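PDB 3QTG: pyruvate kinase from Pyrobaculum aerophilum, which catalyses the last step of glycolysis, transferring phosphate from phosphoenolpyruvate to ADP to give pyruvate and ATP, with the help of a divalent metal cation. Local coordinates for residues E62-Y67 and L75-D80; I132-G137 and G159-G164; I197-I202 and S413-L418. One frame throughout, in Å; residues are numbered along the deposited sequence.

Contact 1: residues E62-Y67 and L75-D80; sequences EAVRSY and LAVIVD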
ATOM      1  N   GLU A  62      28.828 -32.996  28.115  1.00 56.73           N
ATOM      2  CA  GLU A  62      28.303 -33.573  29.373  1.00 57.30           C
ATOM      3  C   GLU A  62      27.927 -32.511  30.415  1.00 55.64           C
ATOM      4  O   GLU A  62      26.892 -32.612  31.065  1.00 55.57           O
ATOM      5  CB  GLU A  62      29.296 -34.586  29.982  1.00 58.52           C
ATOM      6  CG  GLU A  62      29.160 -36.018  29.452  1.00 60.01           C
ATOM      7  CD  GLU A  62      30.404 -36.861  29.723  1.00 61.01           C
ATOM      8  OE1 GLU A  62      31.514 -36.410  29.369  1.00 64.48           O
ATOM      9  OE2 GLU A  62      30.285 -37.978  30.283  1.00 63.05           O
ATOM     10  N   ALA A  63      28.774 -31.502  30.580  1.00 54.38           N
ATOM     11  CA  ALA A  63      28.482 -30.393  31.490  1.00 53.91           C
ATOM     12  C   ALA A  63      27.258 -29.576  31.027  1.00 52.97           C
ATOM     13  O   ALA A  63      26.459 -29.088  31.844  1.00 52.68           O
ATOM     14  CB  ALA A  63      29.704 -29.491  31.620  1.00 53.96           C
ATOM     15  N   VAL A  64      27.119 -29.440  29.710  1.00 51.68           N
ATOM     16  CA  VAL A  64      25.975 -28.740  29.118  1.00 50.34           C
ATOM     17  C   VAL A  64      24.675 -29.505  29.397  1.00 50.43           C
ATOM     18  O   VAL A  64      23.697 -28.921  29.871  1.00 49.23           O
ATOM     19  CB  VAL A  64      26.203 -28.514  27.591  1.00 49.77           C
ATOM     20  CG1 VAL A  64      24.882 -28.210  26.838  1.00 47.84           C
ATOM     21  CG2 VAL A  64      27.259 -27.425  27.383  1.00 49.08           C
ATOM     22  N   ARG A  65      24.694 -30.814  29.129  1.00 50.76           N
ATOM     23  CA  ARG A  65      23.503 -31.675  29.270  1.00 51.10           C
ATOM     24  C   ARG A  65      23.120 -31.880  30.728  1.00 51.88           C
ATOM     25  O   ARG A  65      21.938 -32.057  31.054  1.00 51.86           O
ATOM     26  CB  ARG A  65      23.717 -33.031  28.591  1.00 50.85           C
ATOM     27  CG  ARG A  65      23.824 -32.949  27.071  1.00 49.86           C
ATOM     28  CD  ARG A  65      22.643 -32.169  26.442  1.00 47.67           C
ATOM     29  NE  ARG A  65      22.805 -32.119  24.992  1.00 46.97           N
ATOM     30  CZ  ARG A  65      22.318 -31.179  24.185  1.00 45.60           C
ATOM     31  NH1 ARG A  65      21.615 -30.150  24.659  1.00 43.60           N
ATOM     32  NH2 ARG A  65      22.550 -31.275  22.886  1.00 44.29           N
ATOM     33  N   SER A  66      24.128 -31.828  31.591  1.00 52.36           N
ATOM     34  CA  SER A  66      23.937 -31.919  33.033  1.00 53.52           C
ATOM     35  C   SER A  66      23.195 -30.672  33.536  1.00 52.58           C
ATOM     36  O   SER A  66      22.252 -30.765  34.315  1.00 52.40           O
ATOM     37  CB  SER A  66      25.298 -32.095  33.722  1.00 53.94           C
ATOM     38  OG  SER A  66      25.172 -32.005  35.126  1.00 56.14           O
ATOM     39  N   TYR A  67      23.623 -29.509  33.057  1.00 52.24           N
ATOM     40  CA  TYR A  67      22.984 -28.233  33.387  1.00 51.68           C
ATOM     41  C   TYR A  67      21.549 -28.204  32.874  1.00 52.25           C
ATOM     42  O   TYR A  67      20.629 -27.792  33.585  1.00 51.81           O
ATOM     43  CB  TYR A  67      23.779 -27.070  32.779  1.00 50.58           C
ATOM     44  CG  TYR A  67      22.969 -25.790  32.732  1.00 49.54           C
ATOM     45  CD1 TYR A  67      22.961 -24.914  33.817  1.00 49.44           C
ATOM     46  CD2 TYR A  67      22.185 -25.475  31.616  1.00 46.45           C
ATOM     47  CE1 TYR A  67      22.212 -23.756  33.784  1.00 49.14           C
ATOM     48  CE2 TYR A  67      21.423 -24.324  31.577  1.00 45.39           C
ATOM     49  CZ  TYR A  67      21.442 -23.471  32.657  1.00 47.67           C
ATOM     50  OH  TYR A  67      20.684 -22.343  32.648  1.00 45.54           O
ATOM     51  N   LEU A  75      19.214 -26.678  25.527  1.00 47.37           N
ATOM     52  CA  LEU A  75      20.261 -25.840  24.969  1.00 45.63           C
ATOM     53  C   LEU A  75      20.724 -26.498  23.702  1.00 44.83           C
ATOM     54  O   LEU A  75      20.809 -27.717  23.635  1.00 45.90           O
ATOM     55  CB  LEU A  75      21.436 -25.688  25.949  1.00 46.08           C
ATOM     56  CG  LEU A  75      21.242 -24.883  27.242  1.00 46.02           C
ATOM     57  CD1 LEU A  75      22.532 -24.884  28.061  1.00 45.52           C
ATOM     58  CD2 LEU A  75      20.772 -23.441  27.001  1.00 43.60           C
ATOM     59  N   ALA A  76      20.995 -25.699  22.687  1.00 43.16           N
ATOM     60  CA  ALA A  76      21.570 -26.207  21.449  1.00 42.51           C
ATOM     61  C   ALA A  76      23.067 -26.415  21.625  1.00 42.36           C
ATOM     62  O   ALA A  76      23.764 -25.551  22.179  1.00 42.87           O
ATOM     63  CB  ALA A  76      21.310 -25.240  20.291  1.00 41.06           C
ATOM     64  N   VAL A  77      23.552 -27.552  21.133  1.00 41.58           N
ATOM     65  CA  VAL A  77      24.986 -27.788  20.985  1.00 40.26           C
ATOM     66  C   VAL A  77      25.361 -27.717  19.518  1.00 39.63           C
ATOM     67  O   VAL A  77      24.827 -28.462  18.685  1.00 39.53           O
ATOM     68  CB  VAL A  77      25.419 -29.159  21.592  1.00 40.94           C
ATOM     69  CG1 VAL A  77      26.877 -29.484  21.243  1.00 39.88           C
ATOM     70  CG2 VAL A  77      25.221 -29.145  23.081  1.00 39.53           C
ATOM     71  N   ILE A  78      26.296 -26.814  19.222  1.00 39.26           N
ATOM     72  CA  ILE A  78      26.844 -26.602  17.899  1.00 38.39           C
ATOM     73  C   ILE A  78      28.321 -27.067  17.871  1.00 39.20           C
ATOM     74  O   ILE A  78      29.133 -26.694  18.726  1.00 38.72           O
ATOM     75  CB  ILE A  78      26.780 -25.092  17.535  1.00 37.79           C
ATOM     76  CG1 ILE A  78      25.351 -24.552  17.693  1.00 36.88           C
ATOM     77  CG2 ILE A  78      27.336 -24.837  16.124  1.00 36.77           C
ATOM     78  CD1 ILE A  78      25.268 -23.068  18.063  1.00 33.88           C
ATOM     79  N   VAL A  79      28.677 -27.879  16.888  1.00 39.56           N
ATOM     80  CA  VAL A  79      30.089 -28.168  16.685  1.00 40.51           C
ATOM     81  C   VAL A  79      30.501 -27.498  15.384  1.00 40.81           C
ATOM     82  O   VAL A  79      29.808 -27.604  14.383  1.00 39.92           O
ATOM     83  CB  VAL A  79      30.438 -29.702  16.727  1.00 40.38           C
ATOM     84  CG1 VAL A  79      30.058 -30.320  18.099  1.00 40.15           C
ATOM     85  CG2 VAL A  79      29.771 -30.467  15.573  1.00 40.35           C
ATOM     86  N   ASP A  80      31.628 -26.802  15.424  1.00 42.51           N
ATOM     87  CA  ASP A  80      32.122 -26.073  14.268  1.00 44.16           C
ATOM     88  C   ASP A  80      33.322 -26.791  13.637  1.00 45.03           C
ATOM     89  O   ASP A  80      34.366 -26.964  14.267  1.00 45.74           O
ATOM     90  CB  ASP A  80      32.462 -24.634  14.672  1.00 43.86           C
ATOM     91  CG  ASP A  80      32.530 -23.697  13.485  1.00 47.34           C
ATOM     92  OD1 ASP A  80      32.788 -24.193  12.360  1.00 50.60           O
ATOM     93  OD2 ASP A  80      32.313 -22.462  13.660  1.00 49.34           O
TER
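Arg65 and Leu75 supply the polar bond of this contact: Arg65 NH1 donates to the backbone O of Leu75 at 2.8 Å, with an N-H...O angle of 151°. The acceptor lies close to the guanidinium plane, whereas the donor is tilted 21° from the carbonyl plane. Although the CB of Arg65 points away from the strand, a bend at chi2 (-52°) turns the chain back to it. Beyond the two segments, NH1 also forms a salt bridge with Glu68, and NH2 forms one with Asp198 and a hydrogen bond with Asn196 O.

The helix 54-71 and strand 76-80 joined here complete a beta-alpha-beta unit begun by strand 44-48, part of the eight-stranded TIM barrel. Asp80, at the far end of the strand segment, probably binds potassium, by similarity to relatives.

Van der Waals contacts flank the bond. Val77 CG2 lies over one face of the guanidinium, offset toward its rim and 3.4 Å from Arg65 NH2, and also makes an apolar contact with Val64 CG1 at 3.9 Å. Replacing Arg65 by alanine is likely to cost Leu75 O this donor and Asp198 and Glu68 this charged partner, and to open a gap beside the Val77 methyl. In a second apolar pair Tyr67 crosses Leu75 at about a right angle, its CD2 lying 3.6 Å from Leu75 CD1, while the Tyr67 hydroxyl bonds to Asp40 and Arg73.

Contact 2: residues I132-G137 and G159-G164; sequences ILMLDG and GVITGG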
ATOM      1  N   ILE A 132      48.813 -12.002  -0.434  1.00 37.89           N
ATOM      2  CA  ILE A 132      48.874 -13.239   0.304  1.00 37.96           C
ATOM      3  C   ILE A 132      48.888 -12.900   1.793  1.00 38.57           C
ATOM      4  O   ILE A 132      49.625 -12.022   2.214  1.00 39.14           O
ATOM      5  CB  ILE A 132      50.140 -14.027  -0.091  1.00 37.69           C
ATOM      6  CG1 ILE A 132      50.004 -14.563  -1.523  1.00 37.64           C
ATOM      7  CG2 ILE A 132      50.422 -15.160   0.908  1.00 36.01           C
ATOM      8  CD1 ILE A 132      51.329 -14.907  -2.106  1.00 38.82           C
ATOM      9  N   LEU A 133      48.077 -13.597   2.578  1.00 39.29           N
ATOM     10  CA  LEU A 133      47.927 -13.286   3.998  1.00 41.21           C
ATOM     11  C   LEU A 133      48.385 -14.422   4.888  1.00 42.50           C
ATOM     12  O   LEU A 133      47.920 -15.546   4.776  1.00 41.98           O
ATOM     13  CB  LEU A 133      46.462 -12.963   4.336  1.00 40.53           C
ATOM     14  CG  LEU A 133      45.773 -11.858   3.539  1.00 40.82           C
ATOM     15  CD1 LEU A 133      44.258 -11.880   3.845  1.00 38.03           C
ATOM     16  CD2 LEU A 133      46.421 -10.517   3.901  1.00 37.92           C
ATOM     17  N   MET A 134      49.268 -14.086   5.806  1.00 45.14           N
ATOM     18  CA  MET A 134      49.849 -15.035   6.713  1.00 48.71           C
ATOM     19  C   MET A 134      49.810 -14.399   8.081  1.00 50.70           C
ATOM     20  O   MET A 134      49.715 -13.177   8.199  1.00 51.01           O
ATOM     21  CB  MET A 134      51.294 -15.298   6.317  1.00 48.31           C
ATOM     22  CG  MET A 134      51.449 -15.599   4.829  1.00 49.61           C
ATOM     23  SD  MET A 134      52.540 -16.970   4.529  1.00 50.75           S
ATOM     24  CE  MET A 134      53.903 -16.099   3.818  1.00 48.03           C
ATOM     25  N   LEU A 135      49.902 -15.221   9.114  1.00 53.42           N
ATOM     26  CA  LEU A 135      49.922 -14.719  10.476  1.00 56.09           C
ATOM     27  C   LEU A 135      48.587 -14.003  10.736  1.00 57.59           C
ATOM     28  O   LEU A 135      48.553 -12.876  11.234  1.00 58.50           O
ATOM     29  CB  LEU A 135      51.153 -13.810  10.679  1.00 56.01           C
ATOM     30  CG  LEU A 135      52.539 -14.449  10.932  1.00 56.57           C
ATOM     31  CD1 LEU A 135      52.730 -15.839  10.314  1.00 56.95           C
ATOM     32  CD2 LEU A 135      53.699 -13.521  10.543  1.00 56.25           C
ATOM     33  N   ASP A 136      47.494 -14.666  10.344  1.00 58.96           N
ATOM     34  CA  ASP A 136      46.116 -14.150  10.510  1.00 60.43           C
ATOM     35  C   ASP A 136      45.776 -12.847   9.735  1.00 60.38           C
ATOM     36  O   ASP A 136      44.694 -12.272   9.912  1.00 60.91           O
ATOM     37  CB  ASP A 136      45.756 -14.019  12.010  1.00 61.20           C
ATOM     38  CG  ASP A 136      45.192 -15.314  12.599  1.00 63.00           C
ATOM     39  OD1 ASP A 136      43.997 -15.330  12.974  1.00 65.66           O
ATOM     40  OD2 ASP A 136      45.937 -16.317  12.678  1.00 65.45           O
ATOM     41  N   GLY A 137      46.691 -12.397   8.880  1.00 59.99           N
ATOM     42  CA  GLY A 137      46.528 -11.143   8.149  1.00 58.89           C
ATOM     43  C   GLY A 137      47.575 -10.106   8.517  1.00 58.41           C
ATOM     44  O   GLY A 137      47.584  -9.010   7.932  1.00 58.99           O
ATOM     45  N   GLY A 159      58.566 -10.269   9.397  1.00 47.48           N
ATOM     46  CA  GLY A 159      57.808 -11.371   9.955  1.00 47.26           C
ATOM     47  C   GLY A 159      58.572 -12.674   9.879  1.00 47.79           C
ATOM     48  O   GLY A 159      59.605 -12.770   9.215  1.00 47.89           O
ATOM     49  N   VAL A 160      58.070 -13.674  10.591  1.00 47.61           N
ATOM     50  CA  VAL A 160      58.705 -14.978  10.644  1.00 47.72           C
ATOM     51  C   VAL A 160      57.659 -15.980  10.165  1.00 47.02           C
ATOM     52  O   VAL A 160      56.576 -16.063  10.739  1.00 47.43           O
ATOM     53  CB  VAL A 160      59.177 -15.314  12.074  1.00 47.98           C
ATOM     54  CG1 VAL A 160      59.837 -16.677  12.137  1.00 48.50           C
ATOM     55  CG2 VAL A 160      60.139 -14.236  12.574  1.00 49.09           C
ATOM     56  N   ILE A 161      57.972 -16.685   9.081  1.00 46.00           N
ATOM     57  CA  ILE A 161      57.098 -17.740   8.558  1.00 45.03           C
ATOM     58  C   ILE A 161      57.525 -19.081   9.129  1.00 44.61           C
ATOM     59  O   ILE A 161      58.696 -19.463   9.059  1.00 44.33           O
ATOM     60  CB  ILE A 161      57.050 -17.767   7.005  1.00 44.71           C
ATOM     61  CG1 ILE A 161      56.468 -16.450   6.474  1.00 44.38           C
ATOM     62  CG2 ILE A 161      56.179 -18.919   6.523  1.00 44.11           C
ATOM     63  CD1 ILE A 161      56.780 -16.161   5.015  1.00 44.64           C
ATOM     64  N   THR A 162      56.557 -19.769   9.721  1.00 44.37           N
ATOM     65  CA  THR A 162      56.760 -21.053  10.372  1.00 45.26           C
ATOM     66  C   THR A 162      55.970 -22.137   9.600  1.00 44.36           C
ATOM     67  O   THR A 162      54.898 -21.854   9.045  1.00 43.26           O
ATOM     68  CB  THR A 162      56.321 -20.960  11.893  1.00 45.12           C
ATOM     69  OG1 THR A 162      57.206 -20.068  12.573  1.00 49.09           O
ATOM     70  CG2 THR A 162      56.417 -22.267  12.601  1.00 46.97           C
ATOM     71  N   GLY A 163      56.513 -23.360   9.573  1.00 44.09           N
ATOM     72  CA  GLY A 163      55.815 -24.519   9.034  1.00 44.30           C
ATOM     73  C   GLY A 163      54.499 -24.763   9.750  1.00 44.78           C
ATOM     74  O   GLY A 163      54.393 -24.607  10.968  1.00 45.30           O
ATOM     75  N   GLY A 164      53.476 -25.117   8.998  1.00 44.77           N
ATOM     76  CA  GLY A 164      52.192 -25.390   9.601  1.00 45.58           C
ATOM     77  C   GLY A 164      51.282 -24.186   9.715  1.00 45.70           C
ATOM     78  O   GLY A 164      50.113 -24.348  10.012  1.00 47.02           O
TER
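The side chains of Met134 and Ile161 cross obliquely, from the last residues of strands 131-134 and 159-161. The thioether chain of Met134 starts with CG beside its backbone N (chi1 -49°) and then bends at both chi2 and chi3, which turns it toward the CG1-CD1 arm of Ile161. As modelled, Met134 CE lies 3.7 Å from Ile161 CG1, but its approach to Ile161 CD1 is shorter than two carbons allow, so the placement of CE is doubtful.

Leu135 meets backbone instead: both methyls of Leu135 face the carbonyl oxygen of Val160, CD2 at 3.8 Å and CD1 at 3.9 Å. The residue has positive phi (62°), in a turn where Gly137 N bonds back to Met134 O at 3.2 Å. Val160 points its CB away from this turn, packing on Pro93 and Asn95.

The two strands belong to different sheets, 131-134 to a mixed sheet and 159-161 to a two-stranded antiparallel one with 94-96, and their CA atoms come no nearer than 8.0 Å, between Met134 and Ile161. Both lie in the B domain, the beta-rich excursion between barrel strands 76-80 and 199-202, which probably closes over the active site as in other pyruvate kinases. Leu141 and Ile167 pack on Met134, and Leu139 and Val96 on Ile161. Lys165, an ATP-binding residue by similarity, has its side chain about 5 Å from that of Leu135. With no hydrogen bond across the two segments, their association rests on apolar and van der Waals contact alone, which fixes no direction as a polar bond would.

Contact 3: residues I197-I202 and S413-L418; sequences IDYVAI and SIVWAL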
ATOM      1  N   ILE A 197      24.413 -33.845  19.572  1.00 47.29           N
ATOM      2  CA  ILE A 197      24.869 -32.744  18.724  1.00 45.79           C
ATOM      3  C   ILE A 197      23.756 -32.214  17.794  1.00 44.95           C
ATOM      4  O   ILE A 197      23.242 -32.936  16.926  1.00 45.14           O
ATOM      5  CB  ILE A 197      26.111 -33.119  17.907  1.00 46.08           C
ATOM      6  CG1 ILE A 197      27.252 -33.557  18.839  1.00 46.74           C
ATOM      7  CG2 ILE A 197      26.559 -31.946  17.072  1.00 45.51           C
ATOM      8  CD1 ILE A 197      28.463 -33.983  18.108  1.00 47.73           C
ATOM      9  N   ASP A 198      23.421 -30.942  17.977  1.00 42.90           N
ATOM     10  CA  ASP A 198      22.228 -30.359  17.378  1.00 41.88           C
ATOM     11  C   ASP A 198      22.528 -29.653  16.056  1.00 40.47           C
ATOM     12  O   ASP A 198      21.707 -29.664  15.150  1.00 41.30           O
ATOM     13  CB  ASP A 198      21.563 -29.423  18.398  1.00 41.65           C
ATOM     14  CG  ASP A 198      21.317 -30.124  19.762  1.00 42.64           C
ATOM     15  OD1 ASP A 198      20.672 -31.206  19.772  1.00 43.43           O
ATOM     16  OD2 ASP A 198      21.768 -29.605  20.814  1.00 41.59           O
ATOM     17  N   TYR A 199      23.713 -29.069  15.944  1.00 39.02           N
ATOM     18  CA  TYR A 199      24.120 -28.353  14.732  1.00 38.09           C
ATOM     19  C   TYR A 199      25.559 -28.664  14.405  1.00 37.93           C
ATOM     20  O   TYR A 199      26.391 -28.763  15.302  1.00 37.96           O
ATOM     21  CB  TYR A 199      24.009 -26.840  14.940  1.00 37.09           C
ATOM     22  CG  TYR A 199      22.592 -26.323  15.034  1.00 38.38           C
ATOM     23  CD1 TYR A 199      21.965 -25.745  13.921  1.00 36.38           C
ATOM     24  CD2 TYR A 199      21.874 -26.404  16.236  1.00 37.13           C
ATOM     25  CE1 TYR A 199      20.657 -25.271  14.008  1.00 36.12           C
ATOM     26  CE2 TYR A 199      20.581 -25.940  16.327  1.00 35.81           C
ATOM     27  CZ  TYR A 199      19.977 -25.377  15.210  1.00 36.40           C
ATOM     28  OH  TYR A 199      18.694 -24.896  15.307  1.00 37.60           O
ATOM     29  N   VAL A 200      25.839 -28.799  13.114  1.00 37.77           N
ATOM     30  CA  VAL A 200      27.193 -28.947  12.594  1.00 38.30           C
ATOM     31  C   VAL A 200      27.450 -27.769  11.667  1.00 38.52           C
ATOM     32  O   VAL A 200      26.743 -27.593  10.673  1.00 38.36           O
ATOM     33  CB  VAL A 200      27.348 -30.266  11.770  1.00 38.94           C
ATOM     34  CG1 VAL A 200      28.614 -30.249  10.904  1.00 37.97           C
ATOM     35  CG2 VAL A 200      27.323 -31.471  12.676  1.00 38.26           C
ATOM     36  N   ALA A 201      28.456 -26.970  11.988  1.00 38.70           N
ATOM     37  CA  ALA A 201      28.745 -25.793  11.193  1.00 40.01           C
ATOM     38  C   ALA A 201      29.887 -26.060  10.186  1.00 40.76           C
ATOM     39  O   ALA A 201      30.962 -26.513  10.567  1.00 40.98           O
ATOM     40  CB  ALA A 201      29.030 -24.595  12.099  1.00 39.39           C
ATOM     41  N   ILE A 202      29.608 -25.821   8.905  1.00 42.18           N
ATOM     42  CA  ILE A 202      30.526 -26.098   7.790  1.00 43.71           C
ATOM     43  C   ILE A 202      31.348 -24.855   7.485  1.00 43.89           C
ATOM     44  O   ILE A 202      30.785 -23.767   7.305  1.00 42.77           O
ATOM     45  CB  ILE A 202      29.766 -26.408   6.484  1.00 43.84           C
ATOM     46  CG1 ILE A 202      28.857 -27.604   6.643  1.00 46.18           C
ATOM     47  CG2 ILE A 202      30.741 -26.684   5.324  1.00 46.99           C
ATOM     48  CD1 ILE A 202      28.042 -27.845   5.396  1.00 46.77           C
ATOM     49  N   SER A 413      16.048 -23.975  20.295  1.00 38.89           N
ATOM     50  CA  SER A 413      16.638 -23.084  21.281  1.00 39.11           C
ATOM     51  C   SER A 413      17.359 -21.855  20.699  1.00 37.60           C
ATOM     52  O   SER A 413      17.434 -20.807  21.345  1.00 37.15           O
ATOM     53  CB  SER A 413      17.611 -23.890  22.123  1.00 40.05           C
ATOM     54  OG  SER A 413      17.857 -23.190  23.325  1.00 45.61           O
ATOM     55  N   ILE A 414      17.890 -21.995  19.482  1.00 36.18           N
ATOM     56  CA  ILE A 414      18.614 -20.911  18.824  1.00 34.74           C
ATOM     57  C   ILE A 414      17.864 -20.319  17.617  1.00 34.23           C
ATOM     58  O   ILE A 414      18.445 -19.615  16.792  1.00 34.04           O
ATOM     59  CB  ILE A 414      20.109 -21.300  18.501  1.00 35.05           C
ATOM     60  CG1 ILE A 414      20.216 -22.455  17.484  1.00 33.65           C
ATOM     61  CG2 ILE A 414      20.848 -21.667  19.804  1.00 35.27           C
ATOM     62  CD1 ILE A 414      21.555 -22.448  16.740  1.00 33.21           C
ATOM     63  N   VAL A 415      16.566 -20.610  17.527  1.00 33.74           N
ATOM     64  CA  VAL A 415      15.694 -20.013  16.522  1.00 33.36           C
ATOM     65  C   VAL A 415      14.992 -18.791  17.156  1.00 33.18           C
ATOM     66  O   VAL A 415      14.577 -18.837  18.321  1.00 34.25           O
ATOM     67  CB  VAL A 415      14.662 -21.058  15.959  1.00 33.43           C
ATOM     68  CG1 VAL A 415      13.748 -20.407  14.896  1.00 33.07           C
ATOM     69  CG2 VAL A 415      15.389 -22.270  15.327  1.00 33.61           C
ATOM     70  N   TRP A 416      14.911 -17.702  16.406  1.00 33.42           N
ATOM     71  CA  TRP A 416      14.205 -16.460  16.795  1.00 33.68           C
ATOM     72  C   TRP A 416      12.909 -16.660  17.600  1.00 34.39           C
ATOM     73  O   TRP A 416      11.987 -17.329  17.139  1.00 35.42           O
ATOM     74  CB  TRP A 416      13.874 -15.656  15.535  1.00 32.00           C
ATOM     75  CG  TRP A 416      12.943 -14.493  15.769  1.00 32.36           C
ATOM     76  CD1 TRP A 416      11.566 -14.514  15.726  1.00 30.07           C
ATOM     77  CD2 TRP A 416      13.312 -13.138  16.063  1.00 30.47           C
ATOM     78  NE1 TRP A 416      11.070 -13.276  15.971  1.00 28.63           N
ATOM     79  CE2 TRP A 416      12.105 -12.405  16.196  1.00 30.75           C
ATOM     80  CE3 TRP A 416      14.543 -12.472  16.219  1.00 31.92           C
ATOM     81  CZ2 TRP A 416      12.077 -11.022  16.482  1.00 30.40           C
ATOM     82  CZ3 TRP A 416      14.527 -11.076  16.512  1.00 30.97           C
ATOM     83  CH2 TRP A 416      13.283 -10.374  16.632  1.00 31.67           C
ATOM     84  N   ALA A 417      12.868 -16.063  18.788  1.00 35.49           N
ATOM     85  CA  ALA A 417      11.672 -15.935  19.666  1.00 35.96           C
ATOM     86  C   ALA A 417      11.185 -17.204  20.336  1.00 36.66           C
ATOM     87  O   ALA A 417      10.338 -17.138  21.237  1.00 37.54           O
ATOM     88  CB  ALA A 417      10.485 -15.214  18.940  1.00 35.57           C
ATOM     89  N   LEU A 418      11.685 -18.359  19.901  1.00 37.12           N
ATOM     90  CA  LEU A 418      11.118 -19.627  20.350  1.00 37.61           C
ATOM     91  C   LEU A 418      11.524 -19.979  21.759  1.00 39.14           C
ATOM     92  O   LEU A 418      12.712 -19.898  22.131  1.00 38.96           O
ATOM     93  CB  LEU A 418      11.455 -20.788  19.402  1.00 37.31           C
ATOM     94  CG  LEU A 418      11.071 -20.652  17.922  1.00 36.97           C
ATOM     95  CD1 LEU A 418      11.248 -21.991  17.258  1.00 34.67           C
ATOM     96  CD2 LEU A 418       9.636 -20.119  17.736  1.00 34.99           C
TER
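Ile414 CD1 sits over one face of the Tyr199 ring, 3.8 Å from the centroid and 18° off the ring normal, the geometry of a CH-pi contact. The methyl is offset toward the rim, and CE2 is its nearest ring atom at 3.6 Å. The preceding carbon, CG1 of Ile414, continues the contact to the phenol end, lying 3.6 Å from Tyr199 OH. Val415 CG2 adds a looser touch on that oxygen at 4.2 Å.

The two main side chains approach from opposite directions. Ile414 holds CG1 between its backbone N and carbonyl carbon (chi1 64°), and from there CD1 extends over the ring. The Tyr199 hydroxyl is hydrogen-bonded to Ser411 O, so the buried phenol has a polar partner just ahead of the loop. Ile414 O in turn bonds to Tyr249 OH, and Lys18 NZ gathers the carbonyls of Ser413, Val415 and Leu418, the last two belonging to the ends of a type II turn.

Tyr199 opens barrel strand 199-202 and pairs with its neighbour 76-80, whose Ala76 also touches Ile414; the partner loop joins helix 406-412 to strand 418-422 of the alpha/beta domain, and Val415 packs on helix 385-391.

From the N terminus, contact 1 comes first, closing the short connection from helix 54-71 to strand 76-80 within the barrel. Contact 2 follows in series, spanning a mostly beta excursion and joining a six-stranded mixed sheet to a two-stranded antiparallel one; its centre lies 34 Å from those of both other contacts, with no touch to either. Contact 3 opens last and closes a loop of 210 residues, tying barrel strand 199-202 to the alpha/beta domain. None of the three nests or crosses. Contacts 1 and 3 nevertheless meet in space, their centres 11 Å apart, because strands 76-80 and 199-202 are neighbours in the barrel: Asp198 OD2 lies 2.7 Å from Val77 N, a probable hydrogen bond.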